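Local structure of PfEMP1 variant 1 of strain MC (Plasmodium falciparum, 5LGD) at residues B[39-53]-B[155-168]. The protein probably helps bind receptors on host cell surfaces, this chain being a DBL-domain piece of a much longer protein. Numbering follows the deposited sequence.
Sequences KTCIKGCNKKCISFQ and EADKCLKTHTDDTC. Unlike the reference sequence in segment 39-53: S51 (reference Cys).
C49 and C159 face each other where helix 45-53 and helix 155-162 run nearly antiparallel, their axes 8.9 Å apart at an angle of 161°. Beyond H163, the first residue to leave helical geometry, the chain runs beside the loop 39-44, and G44 N, in the type II turn from I42 to C45, donates to D166 O at 2.9 Å.

Between the helices, the C49 SG–C159 SG disulfide is flanked by L160, a knob among N46, C49, I50 and Q53. L160 CD2 lies 3.6 Å from I50 CG1. Farther along, A156 CB packs 3.5 Å from F52 CD2. The H163 ring, turned in beneath C45 with CG beside the backbone N and anti to the carbonyl carbon (chi1 -50°), is held on several sides. C45 CB makes a CH-pi contact over one face, 3.5 Å from the ring centroid, and T162 CG2 lies over the opposite face. In the ring plane, I42 N donates to H163 ND1 at 2.9 Å, almost straight at 173°. D166 bends back to the start of helix 45-53, where its OD1 takes K47 N on the syn side at 3.1 Å. A second disulfide, C41–C168, ties the loop to the tail.

C45 is itself disulfide-linked to C32, whose carbonyl accepts weakly from H163 NE2. The I42 bond implies an unprotonated ND1, hence probably a neutral imidazole with its proton on NE2, wedged within a disulfide-braced end of this DBL helical bundle.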
ATOM      1  N   LYS B  39      -7.367   4.721 -60.370  1.00 98.30           N
ATOM      2  CA  LYS B  39      -8.555   3.886 -60.218  1.00 96.95           C
ATOM      3  C   LYS B  39      -8.881   3.040 -61.452  1.00 98.92           C
ATOM      4  O   LYS B  39      -9.905   3.257 -62.103  1.00101.15           O
ATOM      5  CB  LYS B  39      -9.771   4.730 -59.775  1.00101.38           C
ATOM      6  CG  LYS B  39      -9.755   5.105 -58.294  1.00106.58           C
ATOM      7  CD  LYS B  39     -10.667   6.288 -57.996  1.00114.52           C
ATOM      8  CE  LYS B  39      -9.934   7.607 -58.077  1.00122.73           C
ATOM      9  NZ  LYS B  39     -10.815   8.749 -57.734  1.00133.52           N
ATOM     10  N   THR B  40      -8.039   2.036 -61.738  1.00 91.23           N
ATOM     11  CA  THR B  40      -8.310   1.132 -62.854  1.00 91.06           C
ATOM     12  C   THR B  40      -8.821  -0.210 -62.324  1.00 90.38           C
ATOM     13  O   THR B  40      -8.187  -0.814 -61.457  1.00 87.08           O
ATOM     14  CB  THR B  40      -7.132   1.018 -63.846  1.00100.58           C
ATOM     15  OG1 THR B  40      -5.922   0.672 -63.163  1.00101.00           O
ATOM     16  CG2 THR B  40      -6.933   2.282 -64.675  1.00102.07           C
ATOM     17  N   CYS B  41      -9.997  -0.637 -62.825  1.00 86.57           N
ATOM     18  CA  CYS B  41     -10.663  -1.897 -62.500  1.00 84.08           C
ATOM     19  C   CYS B  41      -9.809  -3.076 -62.967  1.00 84.72           C
ATOM     20  O   CYS B  41      -9.486  -3.170 -64.154  1.00 86.07           O
ATOM     21  CB  CYS B  41     -12.056  -1.945 -63.128  1.00 86.97           C
ATOM     22  SG  CYS B  41     -12.924  -3.521 -62.908  1.00 90.25           S
ATOM     23  N   ILE B  42      -9.453  -3.973 -62.039  1.00 76.20           N
ATOM     24  CA  ILE B  42      -8.707  -5.189 -62.340  1.00 73.11           C
ATOM     25  C   ILE B  42      -9.711  -6.332 -62.371  1.00 76.45           C
ATOM     26  O   ILE B  42     -10.635  -6.378 -61.561  1.00 75.09           O
ATOM     27  CB  ILE B  42      -7.518  -5.430 -61.367  1.00 72.99           C
ATOM     28  CG1 ILE B  42      -6.372  -4.439 -61.637  1.00 73.49           C
ATOM     29  CG2 ILE B  42      -6.981  -6.862 -61.453  1.00 71.53           C
ATOM     30  CD1 ILE B  42      -6.280  -3.284 -60.692  1.00 81.45           C
ATOM     31  N   LYS B  43      -9.549  -7.218 -63.347  1.00 73.97           N
ATOM     32  CA  LYS B  43     -10.381  -8.399 -63.557  1.00 73.94           C
ATOM     33  C   LYS B  43     -10.301  -9.303 -62.305  1.00 71.93           C
ATOM     34  O   LYS B  43      -9.215  -9.475 -61.730  1.00 68.03           O
ATOM     35  CB  LYS B  43      -9.892  -9.149 -64.822  1.00 77.12           C
ATOM     36  CG  LYS B  43     -10.986  -9.829 -65.632  1.00 97.62           C
ATOM     37  CD  LYS B  43     -10.498 -10.269 -67.008  1.00110.51           C
ATOM     38  CE  LYS B  43     -10.430 -11.769 -67.132  1.00121.48           C
ATOM     39  NZ  LYS B  43      -9.983 -12.185 -68.486  1.00133.31           N
ATOM     40  N   GLY B  44     -11.467  -9.787 -61.867  1.00 66.95           N
ATOM     41  CA  GLY B  44     -11.613 -10.683 -60.723  1.00 64.05           C
ATOM     42  C   GLY B  44     -11.509 -10.043 -59.359  1.00 64.24           C
ATOM     43  O   GLY B  44     -11.586 -10.734 -58.344  1.00 60.84           O
ATOM     44  N   CYS B  45     -11.338  -8.725 -59.318  1.00 62.08           N
ATOM     45  CA  CYS B  45     -11.205  -8.004 -58.061  1.00 60.63           C
ATOM     46  C   CYS B  45     -12.499  -7.747 -57.366  1.00 66.44           C
ATOM     47  O   CYS B  45     -12.489  -7.705 -56.140  1.00 66.53           O
ATOM     48  CB  CYS B  45     -10.424  -6.716 -58.251  1.00 60.51           C
ATOM     49  SG  CYS B  45      -8.640  -6.937 -58.193  1.00 61.52           S
ATOM     50  N   ASN B  46     -13.615  -7.560 -58.117  1.00 65.00           N
ATOM     51  CA  ASN B  46     -14.932  -7.312 -57.527  1.00 65.89           C
ATOM     52  C   ASN B  46     -15.260  -8.317 -56.423  1.00 68.81           C
ATOM     53  O   ASN B  46     -15.590  -7.900 -55.304  1.00 68.62           O
ATOM     54  CB  ASN B  46     -16.026  -7.299 -58.582  1.00 64.56           C
ATOM     55  CG  ASN B  46     -17.387  -7.431 -57.969  1.00 74.84           C
ATOM     56  OD1 ASN B  46     -17.960  -6.447 -57.471  1.00 73.20           O
ATOM     57  ND2 ASN B  46     -17.884  -8.676 -57.893  1.00 57.01           N
ATOM     58  N   LYS B  47     -15.163  -9.635 -56.755  1.00 64.43           N
ATOM     59  CA  LYS B  47     -15.397 -10.790 -55.874  1.00 63.32           C
ATOM     60  C   LYS B  47     -14.627 -10.593 -54.567  1.00 64.69           C
ATOM     61  O   LYS B  47     -15.225 -10.654 -53.492  1.00 64.61           O
ATOM     62  CB  LYS B  47     -14.951 -12.093 -56.584  1.00 66.06           C
ATOM     63  CG  LYS B  47     -15.237 -13.378 -55.810  1.00 79.02           C
ATOM     64  CD  LYS B  47     -14.632 -14.604 -56.485  1.00 90.81           C
ATOM     65  CE  LYS B  47     -13.623 -15.309 -55.606  1.00103.43           C
ATOM     66  NZ  LYS B  47     -13.098 -16.543 -56.254  1.00111.40           N
ATOM     67  N   LYS B  48     -13.310 -10.277 -54.679  1.00 58.76           N
ATOM     68  CA  LYS B  48     -12.424 -10.032 -53.549  1.00 55.36           C
ATOM     69  C   LYS B  48     -12.808  -8.792 -52.733  1.00 58.78           C
ATOM     70  O   LYS B  48     -12.680  -8.846 -51.516  1.00 58.03           O
ATOM     71  CB  LYS B  48     -10.950  -9.997 -54.005  1.00 56.89           C
ATOM     72  CG  LYS B  48     -10.221 -11.296 -53.701  1.00 57.73           C
ATOM     73  CD  LYS B  48     -10.263 -12.283 -54.844  1.00 64.78           C
ATOM     74  CE  LYS B  48     -10.020 -13.681 -54.330  1.00 75.02           C
ATOM     75  NZ  LYS B  48      -9.473 -14.577 -55.385  1.00 84.62           N
ATOM     76  N   CYS B  49     -13.309  -7.706 -53.365  1.00 57.57           N
ATOM     77  CA  CYS B  49     -13.778  -6.521 -52.627  1.00 58.96           C
ATOM     78  C   CYS B  49     -15.012  -6.880 -51.762  1.00 60.02           C
ATOM     79  O   CYS B  49     -15.199  -6.311 -50.687  1.00 55.20           O
ATOM     80  CB  CYS B  49     -14.090  -5.359 -53.567  1.00 63.15           C
ATOM     81  SG  CYS B  49     -12.691  -4.814 -54.578  1.00 67.48           S
ATOM     82  N   ILE B  50     -15.848  -7.823 -52.248  1.00 58.41           N
ATOM     83  CA  ILE B  50     -17.050  -8.277 -51.541  1.00 58.50           C
ATOM     84  C   ILE B  50     -16.663  -9.123 -50.314  1.00 60.62           C
ATOM     85  O   ILE B  50     -17.213  -8.890 -49.235  1.00 59.95           O
ATOM     86  CB  ILE B  50     -18.063  -8.967 -52.503  1.00 63.29           C
ATOM     87  CG1 ILE B  50     -18.575  -7.950 -53.540  1.00 65.58           C
ATOM     88  CG2 ILE B  50     -19.236  -9.594 -51.736  1.00 64.10           C
ATOM     89  CD1 ILE B  50     -19.161  -8.509 -54.727  1.00 78.08           C
ATOM     90  N   SER B  51     -15.722 -10.078 -50.474  1.00 56.55           N
ATOM     91  CA  SER B  51     -15.204 -10.930 -49.377  1.00 55.85           C
ATOM     92  C   SER B  51     -14.541 -10.082 -48.294  1.00 57.05           C
ATOM     93  O   SER B  51     -14.744 -10.338 -47.097  1.00 56.96           O
ATOM     94  CB  SER B  51     -14.188 -11.944 -49.899  1.00 58.80           C
ATOM     95  OG  SER B  51     -14.777 -12.795 -50.868  1.00 78.88           O
ATOM     96  N   PHE B  52     -13.752  -9.064 -48.730  1.00 51.63           N
ATOM     97  CA  PHE B  52     -13.090  -8.115 -47.844  1.00 48.87           C
ATOM     98  C   PHE B  52     -14.189  -7.284 -47.125  1.00 51.73           C
ATOM     99  O   PHE B  52     -14.129  -7.162 -45.911  1.00 50.68           O
ATOM    100  CB  PHE B  52     -12.099  -7.232 -48.603  1.00 49.83           C
ATOM    101  CG  PHE B  52     -11.485  -6.126 -47.773  1.00 50.60           C
ATOM    102  CD1 PHE B  52     -10.833  -6.409 -46.573  1.00 51.48           C
ATOM    103  CD2 PHE B  52     -11.515  -4.809 -48.212  1.00 53.06           C
ATOM    104  CE1 PHE B  52     -10.284  -5.387 -45.801  1.00 51.02           C
ATOM    105  CE2 PHE B  52     -10.958  -3.784 -47.439  1.00 54.63           C
ATOM    106  CZ  PHE B  52     -10.355  -4.079 -46.237  1.00 50.70           C
ATOM    107  N   GLN B  53     -15.216  -6.798 -47.857  1.00 47.71           N
ATOM    108  CA  GLN B  53     -16.351  -6.068 -47.268  1.00 49.66           C
ATOM    109  C   GLN B  53     -17.082  -6.934 -46.224  1.00 57.53           C
ATOM    110  O   GLN B  53     -17.448  -6.424 -45.166  1.00 56.79           O
ATOM    111  CB  GLN B  53     -17.342  -5.581 -48.341  1.00 53.51           C
ATOM    112  CG  GLN B  53     -18.448  -4.694 -47.763  1.00 79.59           C
ATOM    113  CD  GLN B  53     -19.175  -3.927 -48.821  1.00106.77           C
ATOM    114  OE1 GLN B  53     -19.954  -4.487 -49.599  1.00110.70           O
ATOM    115  NE2 GLN B  53     -18.955  -2.618 -48.855  1.00 93.77           N
ATOM    116  N   GLU B 155     -12.331   1.499 -47.260  1.00 55.73           N
ATOM    117  CA  GLU B 155     -11.460   0.888 -48.266  1.00 53.90           C
ATOM    118  C   GLU B 155     -12.182  -0.163 -49.107  1.00 60.38           C
ATOM    119  O   GLU B 155     -11.967  -0.212 -50.316  1.00 61.85           O
ATOM    120  CB  GLU B 155     -10.165   0.335 -47.665  1.00 51.49           C
ATOM    121  CG  GLU B 155      -9.177   1.430 -47.289  1.00 60.71           C
ATOM    122  CD  GLU B 155      -8.758   2.364 -48.414  1.00 81.46           C
ATOM    123  OE1 GLU B 155      -8.231   1.863 -49.434  1.00 61.12           O
ATOM    124  OE2 GLU B 155      -8.988   3.590 -48.289  1.00 80.33           O
ATOM    125  N   ALA B 156     -13.049  -0.977 -48.476  1.00 56.34           N
ATOM    126  CA  ALA B 156     -13.843  -1.982 -49.168  1.00 57.70           C
ATOM    127  C   ALA B 156     -14.933  -1.275 -50.050  1.00 66.08           C
ATOM    128  O   ALA B 156     -15.312  -1.800 -51.104  1.00 67.09           O
ATOM    129  CB  ALA B 156     -14.494  -2.896 -48.150  1.00 57.83           C
ATOM    130  N   ASP B 157     -15.400  -0.073 -49.633  1.00 64.11           N
ATOM    131  CA  ASP B 157     -16.358   0.719 -50.421  1.00 68.63           C
ATOM    132  C   ASP B 157     -15.662   1.343 -51.615  1.00 73.78           C
ATOM    133  O   ASP B 157     -16.258   1.425 -52.692  1.00 76.52           O
ATOM    134  CB  ASP B 157     -17.050   1.803 -49.579  1.00 72.14           C
ATOM    135  CG  ASP B 157     -18.184   1.275 -48.736  1.00 92.11           C
ATOM    136  OD1 ASP B 157     -18.845   0.303 -49.172  1.00 96.04           O
ATOM    137  OD2 ASP B 157     -18.437   1.852 -47.655  1.00100.90           O
ATOM    138  N   LYS B 158     -14.405   1.795 -51.420  1.00 67.73           N
ATOM    139  CA  LYS B 158     -13.585   2.378 -52.476  1.00 68.77           C
ATOM    140  C   LYS B 158     -13.221   1.264 -53.480  1.00 73.62           C
ATOM    141  O   LYS B 158     -13.284   1.491 -54.693  1.00 75.41           O
ATOM    142  CB  LYS B 158     -12.330   3.038 -51.882  1.00 70.03           C
ATOM    143  CG  LYS B 158     -12.564   4.415 -51.258  1.00 84.73           C
ATOM    144  CD  LYS B 158     -11.322   4.904 -50.501  1.00 93.16           C
ATOM    145  CE  LYS B 158     -11.327   6.394 -50.253  1.00105.69           C
ATOM    146  NZ  LYS B 158     -12.206   6.773 -49.117  1.00114.38           N
ATOM    147  N   CYS B 159     -12.887   0.048 -52.954  1.00 67.69           N
ATOM    148  CA  CYS B 159     -12.573  -1.190 -53.690  1.00 66.05           C
ATOM    149  C   CYS B 159     -13.712  -1.478 -54.683  1.00 72.37           C
ATOM    150  O   CYS B 159     -13.451  -1.669 -55.862  1.00 73.06           O
ATOM    151  CB  CYS B 159     -12.396  -2.350 -52.708  1.00 63.61           C
ATOM    152  SG  CYS B 159     -11.450  -3.759 -53.345  1.00 65.52           S
ATOM    153  N   LEU B 160     -14.965  -1.479 -54.207  1.00 71.26           N
ATOM    154  CA  LEU B 160     -16.151  -1.731 -55.039  1.00 75.23           C
ATOM    155  C   LEU B 160     -16.473  -0.629 -56.062  1.00 83.22           C
ATOM    156  O   LEU B 160     -17.092  -0.925 -57.084  1.00 85.73           O
ATOM    157  CB  LEU B 160     -17.379  -2.015 -54.164  1.00 76.24           C
ATOM    158  CG  LEU B 160     -17.345  -3.311 -53.359  1.00 78.47           C
ATOM    159  CD1 LEU B 160     -18.341  -3.259 -52.241  1.00 79.00           C
ATOM    160  CD2 LEU B 160     -17.575  -4.529 -54.249  1.00 80.76           C
ATOM    161  N   LYS B 161     -16.086   0.634 -55.778  1.00 80.06           N
ATOM    162  CA  LYS B 161     -16.305   1.765 -56.685  1.00 83.02           C
ATOM    163  C   LYS B 161     -15.326   1.718 -57.866  1.00 87.61           C
ATOM    164  O   LYS B 161     -15.667   2.181 -58.954  1.00 91.16           O
ATOM    165  CB  LYS B 161     -16.240   3.109 -55.941  1.00 85.56           C
ATOM    166  CG  LYS B 161     -17.543   3.449 -55.229  1.00 98.57           C
ATOM    167  CD  LYS B 161     -17.333   4.344 -54.014  1.00109.30           C
ATOM    168  CE  LYS B 161     -18.598   4.468 -53.191  1.00119.91           C
ATOM    169  NZ  LYS B 161     -18.419   5.363 -52.018  1.00123.58           N
ATOM    170  N   THR B 162     -14.133   1.131 -57.657  1.00 79.96           N
ATOM    171  CA  THR B 162     -13.105   0.960 -58.682  1.00 79.07           C
ATOM    172  C   THR B 162     -13.354  -0.374 -59.418  1.00 82.52           C
ATOM    173  O   THR B 162     -13.535  -0.387 -60.643  1.00 83.13           O
ATOM    174  CB  THR B 162     -11.686   0.999 -58.055  1.00 81.54           C
ATOM    175  OG1 THR B 162     -11.534   2.136 -57.196  1.00 84.10           O
ATOM    176  CG2 THR B 162     -10.591   0.978 -59.095  1.00 75.02           C
ATOM    177  N   HIS B 163     -13.372  -1.485 -58.660  1.00 76.28           N
ATOM    178  CA  HIS B 163     -13.580  -2.827 -59.193  1.00 75.26           C
ATOM    179  C   HIS B 163     -15.054  -3.204 -59.142  1.00 79.71           C
ATOM    180  O   HIS B 163     -15.416  -4.163 -58.471  1.00 76.95           O
ATOM    181  CB  HIS B 163     -12.725  -3.839 -58.424  1.00 72.69           C
ATOM    182  CG  HIS B 163     -11.289  -3.450 -58.295  1.00 73.96           C
ATOM    183  ND1 HIS B 163     -10.429  -3.503 -59.376  1.00 75.50           N
ATOM    184  CD2 HIS B 163     -10.601  -3.048 -57.201  1.00 73.50           C
ATOM    185  CE1 HIS B 163      -9.252  -3.121 -58.910  1.00 73.27           C
ATOM    186  NE2 HIS B 163      -9.306  -2.842 -57.605  1.00 72.33           N
ATOM    187  N   THR B 164     -15.895  -2.431 -59.862  1.00 80.30           N
ATOM    188  CA  THR B 164     -17.367  -2.536 -59.976  1.00 83.53           C
ATOM    189  C   THR B 164     -17.873  -3.843 -60.617  1.00 87.79           C
ATOM    190  O   THR B 164     -19.005  -4.271 -60.350  1.00 87.80           O
ATOM    191  CB  THR B 164     -17.914  -1.358 -60.829  1.00 95.45           C
ATOM    192  OG1 THR B 164     -17.119  -1.217 -62.017  1.00 96.34           O
ATOM    193  CG2 THR B 164     -17.967  -0.040 -60.070  1.00 94.48           C
ATOM    194  N   ASP B 165     -17.057  -4.424 -61.515  1.00 83.48           N
ATOM    195  CA  ASP B 165     -17.387  -5.633 -62.268  1.00 83.81           C
ATOM    196  C   ASP B 165     -16.176  -6.572 -62.355  1.00 82.29           C
ATOM    197  O   ASP B 165     -15.029  -6.104 -62.425  1.00 79.31           O
ATOM    198  CB  ASP B 165     -17.873  -5.246 -63.678  1.00 88.96           C
ATOM    199  CG  ASP B 165     -18.802  -6.257 -64.304  1.00 99.08           C
ATOM    200  OD1 ASP B 165     -20.004  -6.272 -63.929  1.00102.78           O
ATOM    201  OD2 ASP B 165     -18.342  -7.017 -65.183  1.00 98.98           O
ATOM    202  N   ASP B 166     -16.436  -7.899 -62.340  1.00 77.98           N
ATOM    203  CA  ASP B 166     -15.375  -8.897 -62.424  1.00 76.16           C
ATOM    204  C   ASP B 166     -14.692  -8.870 -63.793  1.00 83.11           C
ATOM    205  O   ASP B 166     -13.500  -9.123 -63.865  1.00 78.48           O
ATOM    206  CB  ASP B 166     -15.849 -10.299 -62.014  1.00 77.54           C
ATOM    207  CG  ASP B 166     -15.785 -10.554 -60.515  1.00 85.13           C
ATOM    208  OD1 ASP B 166     -14.853 -10.023 -59.855  1.00 83.22           O
ATOM    209  OD2 ASP B 166     -16.611 -11.343 -60.015  1.00 90.01           O
ATOM    210  N   THR B 167     -15.435  -8.494 -64.856  1.00 86.24           N
ATOM    211  CA  THR B 167     -14.887  -8.319 -66.200  1.00 88.27           C
ATOM    212  C   THR B 167     -15.177  -6.885 -66.638  1.00 95.96           C
ATOM    213  O   THR B 167     -16.264  -6.593 -67.159  1.00 98.83           O
ATOM    214  CB  THR B 167     -15.344  -9.419 -67.168  1.00 98.99           C
ATOM    215  OG1 THR B 167     -16.586  -9.975 -66.728  1.00 94.95           O
ATOM    216  CG2 THR B 167     -14.297 -10.514 -67.325  1.00 96.56           C
ATOM    217  N   CYS B 168     -14.213  -5.983 -66.338  1.00 90.94           N
ATOM    218  CA  CYS B 168     -14.235  -4.534 -66.581  1.00 92.58           C
ATOM    219  C   CYS B 168     -14.368  -4.187 -68.102  1.00 99.36           C
ATOM    220  O   CYS B 168     -13.535  -4.672 -68.877  1.00 98.06           O
ATOM    221  CB  CYS B 168     -13.008  -3.864 -65.952  1.00 90.54           C
ATOM    222  SG  CYS B 168     -12.344  -4.697 -64.470  1.00 90.59           S
TER